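Local coordinates for (S)-imine reductase (Streptomyces sp. GF3546, PDB 4OQY), which probably reduces imines to amines with S selectivity, using NADPH bound by its Rossmann-fold domain as the hydride source, at residues N20-N25 with K150-A155. Residues are numbered along the deposited sequence; the frame is centred on the assembly and turned at random.
Sequences NTFLDN and KVLTNA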
ATOM      1  N   ASN B  20      28.260  -2.353 -14.672  1.00 26.32           N
ATOM      2  CA  ASN B  20      28.774  -3.650 -14.170  1.00 27.63           C
ATOM      3  C   ASN B  20      28.079  -4.800 -14.847  1.00 27.65           C
ATOM      4  O   ASN B  20      28.706  -5.769 -15.243  1.00 28.59           O
ATOM      5  CB  ASN B  20      28.599  -3.774 -12.654  1.00 28.37           C
ATOM      6  CG  ASN B  20      29.662  -3.007 -11.875  1.00 29.06           C
ATOM      7  OD1 ASN B  20      29.346  -2.212 -10.987  1.00 29.25           O
ATOM      8  ND2 ASN B  20      30.926  -3.265 -12.186  1.00 29.64           N
ATOM      9  N   THR B  21      26.772  -4.661 -14.998  1.00 27.19           N
ATOM     10  CA  THR B  21      25.975  -5.673 -15.654  1.00 27.30           C
ATOM     11  C   THR B  21      26.330  -5.822 -17.144  1.00 27.06           C
ATOM     12  O   THR B  21      26.435  -6.958 -17.662  1.00 27.14           O
ATOM     13  CB  THR B  21      24.485  -5.389 -15.463  1.00 26.99           C
ATOM     14  OG1 THR B  21      24.179  -5.508 -14.068  1.00 27.39           O
ATOM     15  CG2 THR B  21      23.650  -6.373 -16.249  1.00 27.28           C
ATOM     16  N   PHE B  22      26.517  -4.696 -17.830  1.00 26.05           N
ATOM     17  CA  PHE B  22      26.957  -4.732 -19.232  1.00 26.03           C
ATOM     18  C   PHE B  22      28.321  -5.425 -19.379  1.00 26.90           C
ATOM     19  O   PHE B  22      28.526  -6.270 -20.271  1.00 27.66           O
ATOM     20  CB  PHE B  22      27.026  -3.301 -19.827  1.00 24.98           C
ATOM     21  CG  PHE B  22      25.708  -2.752 -20.341  1.00 24.30           C
ATOM     22  CD1 PHE B  22      24.886  -3.512 -21.147  1.00 24.35           C
ATOM     23  CD2 PHE B  22      25.357  -1.423 -20.100  1.00 23.54           C
ATOM     24  CE1 PHE B  22      23.704  -3.007 -21.633  1.00 23.93           C
ATOM     25  CE2 PHE B  22      24.173  -0.900 -20.599  1.00 23.01           C
ATOM     26  CZ  PHE B  22      23.351  -1.687 -21.371  1.00 23.27           C
ATOM     27  N   LEU B  23      29.250  -5.077 -18.492  1.00 27.30           N
ATOM     28  CA  LEU B  23      30.578  -5.666 -18.510  1.00 28.33           C
ATOM     29  C   LEU B  23      30.549  -7.156 -18.167  1.00 29.31           C
ATOM     30  O   LEU B  23      31.205  -7.943 -18.831  1.00 29.84           O
ATOM     31  CB  LEU B  23      31.496  -4.959 -17.520  1.00 28.38           C
ATOM     32  CG  LEU B  23      31.863  -3.529 -17.880  1.00 27.57           C
ATOM     33  CD1 LEU B  23      32.609  -2.921 -16.716  1.00 27.67           C
ATOM     34  CD2 LEU B  23      32.697  -3.497 -19.152  1.00 27.68           C
ATOM     35  N   ASP B  24      29.770  -7.535 -17.155  1.00 29.95           N
ATOM     36  CA  ASP B  24      29.567  -8.964 -16.803  1.00 31.26           C
ATOM     37  C   ASP B  24      29.144  -9.799 -17.988  1.00 31.48           C
ATOM     38  O   ASP B  24      29.474 -10.986 -18.078  1.00 32.00           O
ATOM     39  CB  ASP B  24      28.483  -9.112 -15.734  1.00 31.73           C
ATOM     40  CG  ASP B  24      28.926  -8.606 -14.356  1.00 32.18           C
ATOM     41  OD1 ASP B  24      30.116  -8.315 -14.154  1.00 32.95           O
ATOM     42  OD2 ASP B  24      28.070  -8.504 -13.458  1.00 32.61           O
ATOM     43  N   ASN B  25      28.394  -9.184 -18.897  1.00 30.54           N
ATOM     44  CA  ASN B  25      27.884  -9.892 -20.057  1.00 30.92           C
ATOM     45  C   ASN B  25      28.703  -9.689 -21.335  1.00 30.86           C
ATOM     46  O   ASN B  25      28.249 -10.040 -22.412  1.00 31.29           O
ATOM     47  CB  ASN B  25      26.411  -9.521 -20.288  1.00 30.59           C
ATOM     48  CG  ASN B  25      25.481 -10.087 -19.222  1.00 30.96           C
ATOM     49  OD1 ASN B  25      25.148  -9.422 -18.233  1.00 30.54           O
ATOM     50  ND2 ASN B  25      25.080 -11.336 -19.405  1.00 31.80           N
ATOM     51  N   LYS B 150      17.971  -5.603 -23.017  1.00 28.33           N
ATOM     52  CA  LYS B 150      17.593  -6.793 -22.251  1.00 29.23           C
ATOM     53  C   LYS B 150      18.668  -7.295 -21.319  1.00 29.12           C
ATOM     54  O   LYS B 150      18.402  -8.133 -20.448  1.00 29.87           O
ATOM     55  CB  LYS B 150      17.254  -7.946 -23.175  1.00 30.54           C
ATOM     56  CG  LYS B 150      15.847  -7.969 -23.702  1.00 31.32           C
ATOM     57  CD  LYS B 150      15.819  -9.035 -24.820  1.00 32.83           C
ATOM     58  CE  LYS B 150      17.062  -9.929 -24.834  1.00 33.94           C
ATOM     59  NZ  LYS B 150      17.138 -10.960 -25.915  1.00 35.41           N
ATOM     60  N   VAL B 151      19.898  -6.859 -21.539  1.00 28.49           N
ATOM     61  CA  VAL B 151      20.972  -7.302 -20.666  1.00 28.42           C
ATOM     62  C   VAL B 151      20.730  -6.697 -19.276  1.00 27.58           C
ATOM     63  O   VAL B 151      21.009  -7.320 -18.264  1.00 27.39           O
ATOM     64  CB  VAL B 151      22.350  -6.917 -21.237  1.00 28.51           C
ATOM     65  CG1 VAL B 151      23.437  -7.251 -20.249  1.00 28.96           C
ATOM     66  CG2 VAL B 151      22.605  -7.650 -22.552  1.00 29.06           C
ATOM     67  N   LEU B 152      20.163  -5.490 -19.220  1.00 26.22           N
ATOM     68  CA  LEU B 152      19.941  -4.861 -17.925  1.00 25.70           C
ATOM     69  C   LEU B 152      18.754  -5.470 -17.174  1.00 25.75           C
ATOM     70  O   LEU B 152      18.812  -5.715 -15.960  1.00 25.79           O
ATOM     71  CB  LEU B 152      19.733  -3.346 -18.118  1.00 24.90           C
ATOM     72  CG  LEU B 152      20.894  -2.596 -18.781  1.00 24.72           C
ATOM     73  CD1 LEU B 152      20.570  -1.115 -18.901  1.00 24.21           C
ATOM     74  CD2 LEU B 152      22.184  -2.779 -18.003  1.00 24.92           C
ATOM     75  N   THR B 153      17.652  -5.633 -17.892  1.00 25.73           N
ATOM     76  CA  THR B 153      16.392  -6.085 -17.324  1.00 25.85           C
ATOM     77  C   THR B 153      15.588  -6.647 -18.496  1.00 26.00           C
ATOM     78  O   THR B 153      15.912  -6.377 -19.647  1.00 25.77           O
ATOM     79  CB  THR B 153      15.556  -4.910 -16.704  1.00 25.28           C
ATOM     80  OG1 THR B 153      15.113  -3.999 -17.730  1.00 25.10           O
ATOM     81  CG2 THR B 153      16.301  -4.100 -15.626  1.00 25.03           C
ATOM     82  N   ASN B 154      14.509  -7.357 -18.224  1.00 26.29           N
ATOM     83  CA  ASN B 154      13.490  -7.549 -19.251  1.00 26.65           C
ATOM     84  C   ASN B 154      13.087  -6.138 -19.771  1.00 25.71           C
ATOM     85  O   ASN B 154      13.098  -5.158 -19.012  1.00 25.18           O
ATOM     86  CB  ASN B 154      12.290  -8.328 -18.663  1.00 27.40           C
ATOM     87  CG  ASN B 154      11.086  -8.439 -19.625  1.00 27.97           C
ATOM     88  OD1 ASN B 154      10.933  -9.447 -20.319  1.00 29.42           O
ATOM     89  ND2 ASN B 154      10.224  -7.418 -19.656  1.00 27.77           N
ATOM     90  N   ALA B 155      12.782  -6.057 -21.063  1.00 25.56           N
ATOM     91  CA  ALA B 155      12.468  -4.791 -21.729  1.00 25.01           C
ATOM     92  C   ALA B 155      11.026  -4.870 -22.181  1.00 25.05           C
ATOM     93  O   ALA B 155      10.699  -5.633 -23.084  1.00 25.54           O
ATOM     94  CB  ALA B 155      13.398  -4.606 -22.908  1.00 25.05           C
TER
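Leu152 lays one methyl over the ring of Phe22 and so joins, within the Rossmann-type domain, the end of helix 13-24 to the turn between helix 139-149 and strand 154-157. The evidence for a CH-pi contact is direct: Leu152 CD2 stands 3.7 Å from the Phe22 ring centroid, only 12° off the ring normal. Leu152 CG also approaches the ring, lying 3.7 Å from Phe22 CZ. With CG anti to its carbonyl carbon (chi1 -83°), Phe22 brings the far end of its ring close to Leu152, while Val6 and Val8 of strand 6-9 and Val29 of strand 29-32 pack around it. Without the ring, as with an alanine here, Leu152 CD2 would probably lose its aromatic face and a gap is likely to open between the helix and these strands. Val151 works mainly through CG1, which meets Phe22 CD1 obliquely at 4.1 Å and Asn25 CB at 3.7 Å. That branch reaches the helix because it is anti to the valine's backbone N (chi1 174°). Thr21 divides its two branches: OG1 hydrogen-bonds to Ala17 O within the helix, whereas the methyl CG2 faces the turn, 4.1 Å from Val151 CG1 and 3.5 Å from Val151 O.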